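PDB 6XP8: TfuA domain-containing protein from Methanosarcina acetivorans, which takes part in peptide backbone thioamidation, probably together with a YcaO enzyme. Local coordinates for residues Leu152-Leu155 with Ala156-Tyr160. Numbering follows the deposited sequence.
Sequences LLDL and AINTY
The carboxylate of Asp154 and the side-chain amide of Asn158, one helical turn apart, are turned 62° against each other, and Asp154 O sits somewhat out of the amide plane. Asp154 OD1 lies 3.3 Å from Asn158 ND2, but the angle is too poor for a hydrogen bond. The amide NH2 serves the backbone instead: Asn158 ND2 gives a hydrogen bond of 3.0 Å to Asp154 O, reaching it from above the carbonyl plane. Asn158 N donates to the same oxygen from the opposite face, and two bonds therefore grip this last-turn carbonyl. The chi1 of -76° folds Asn158 CG back beside its own backbone N, which brings the amide over that oxygen. One residue on, Thr159 OG1 donates to Leu155 O at 2.7 Å, again from above the carbonyl plane. With OG1 beside the backbone N (chi1 -60°), the hydroxyl faces back along the helix. A valine in place of Thr159 would lose this hydroxyl and is likely to leave Leu155 O without its side-chain donor. Upstream, Ala156 N and Ile157 N bond to Leu152 O and Leu153 O in regular i to i+4 fashion, while Ile157 CD1 meets Leu153 CG at 4.1 Å. Leu153 and Ala156 also pack on helix 128-140, and Leu155 on helix 166-175. Thr159 N turns back to Ala156 O, which accepts from Arg164 NE as well. The whole is a helix C-terminus: helix 146-157 of the helical part of this TfuA-family protein ends as Asn158 leaves helical geometry, with the side chains of Asn158 and Thr159 hydrogen-bonded to carbonyls of the final turn.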
loop_
_atom_site.group_PDB
_atom_site.type_symbol
_atom_site.label_atom_id
_atom_site.label_comp_id
_atom_site.label_asym_id
_atom_site.label_seq_id
_atom_site.Cartn_x
_atom_site.Cartn_y
_atom_site.Cartn_z
ATOM N N LEU A 152 6.666 -3.116 20.426
ATOM C CA LEU A 152 5.831 -3.821 19.451
ATOM C C LEU A 152 6.127 -3.403 18.013
ATOM O O LEU A 152 6.059 -4.226 17.095
ATOM C CB LEU A 152 4.345 -3.649 19.765
ATOM C CG LEU A 152 3.847 -4.378 21.019
ATOM C CD1 LEU A 152 2.425 -3.942 21.322
ATOM C CD2 LEU A 152 3.941 -5.895 20.908
ATOM N N LEU A 153 6.452 -2.127 17.822
ATOM C CA LEU A 153 6.845 -1.637 16.504
ATOM C C LEU A 153 8.168 -2.259 16.044
ATOM O O LEU A 153 8.271 -2.729 14.909
ATOM C CB LEU A 153 6.877 -0.104 16.470
ATOM C CG LEU A 153 7.398 0.596 15.206
ATOM C CD1 LEU A 153 6.621 0.214 13.946
ATOM C CD2 LEU A 153 7.368 2.098 15.422
ATOM N N ASP A 154 9.163 -2.277 16.933
ATOM C CA ASP A 154 10.425 -2.972 16.660
ATOM C C ASP A 154 10.211 -4.453 16.322
ATOM O O ASP A 154 10.847 -4.981 15.402
ATOM C CB ASP A 154 11.388 -2.833 17.845
ATOM C CG ASP A 154 12.683 -3.598 17.635
ATOM O OD1 ASP A 154 13.529 -3.136 16.832
ATOM O OD2 ASP A 154 12.853 -4.664 18.266
ATOM N N LEU A 155 9.321 -5.113 17.070
ATOM C CA LEU A 155 8.966 -6.510 16.795
ATOM C C LEU A 155 8.399 -6.665 15.382
ATOM O O LEU A 155 8.816 -7.561 14.643
ATOM C CB LEU A 155 7.996 -7.071 17.853
ATOM C CG LEU A 155 7.492 -8.522 17.704
ATOM C CD1 LEU A 155 8.622 -9.545 17.609
ATOM C CD2 LEU A 155 6.527 -8.899 18.821
ATOM N N ALA A 156 7.471 -5.778 15.015
ATOM C CA ALA A 156 6.835 -5.813 13.690
ATOM C C ALA A 156 7.861 -5.639 12.565
ATOM O O ALA A 156 7.846 -6.395 11.591
ATOM C CB ALA A 156 5.740 -4.764 13.592
ATOM N N ILE A 157 8.763 -4.667 12.728
ATOM C CA ILE A 157 9.869 -4.431 11.782
ATOM C C ILE A 157 10.706 -5.709 11.612
ATOM O O ILE A 157 11.108 -6.052 10.495
ATOM C CB ILE A 157 10.744 -3.213 12.211
ATOM C CG1 ILE A 157 9.919 -1.912 12.157
ATOM C CG2 ILE A 157 12.006 -3.089 11.352
ATOM C CD1 ILE A 157 10.520 -0.740 12.916
ATOM N N ASN A 158 10.924 -6.417 12.723
ATOM C CA ASN A 158 11.725 -7.643 12.760
ATOM C C ASN A 158 10.947 -8.946 12.537
ATOM O O ASN A 158 11.423 -10.037 12.878
ATOM C CB ASN A 158 12.525 -7.690 14.064
ATOM C CG ASN A 158 13.715 -6.762 14.031
ATOM O OD1 ASN A 158 14.680 -6.999 13.301
ATOM N ND2 ASN A 158 13.650 -5.691 14.805
ATOM N N THR A 159 9.769 -8.825 11.930
ATOM C CA THR A 159 8.934 -9.971 11.581
ATOM C C THR A 159 8.888 -10.116 10.064
ATOM O O THR A 159 8.613 -9.143 9.350
ATOM C CB THR A 159 7.512 -9.814 12.168
ATOM O OG1 THR A 159 7.607 -9.718 13.593
ATOM C CG2 THR A 159 6.605 -11.002 11.814
ATOM N N TYR A 160 9.178 -11.331 9.588
ATOM C CA TYR A 160 9.026 -11.714 8.178
ATOM C C TYR A 160 7.592 -11.402 7.724
ATOM O O TYR A 160 6.637 -11.836 8.366
ATOM C CB TYR A 160 9.374 -13.204 8.017
ATOM C CG TYR A 160 9.160 -13.786 6.639
ATOM C CD1 TYR A 160 9.722 -13.184 5.499
ATOM C CD2 TYR A 160 8.432 -14.966 6.474
ATOM C CE1 TYR A 160 9.530 -13.733 4.233
ATOM C CE2 TYR A 160 8.242 -15.525 5.216
ATOM C CZ TYR A 160 8.790 -14.906 4.101
ATOM O OH TYR A 160 8.577 -15.460 2.860
#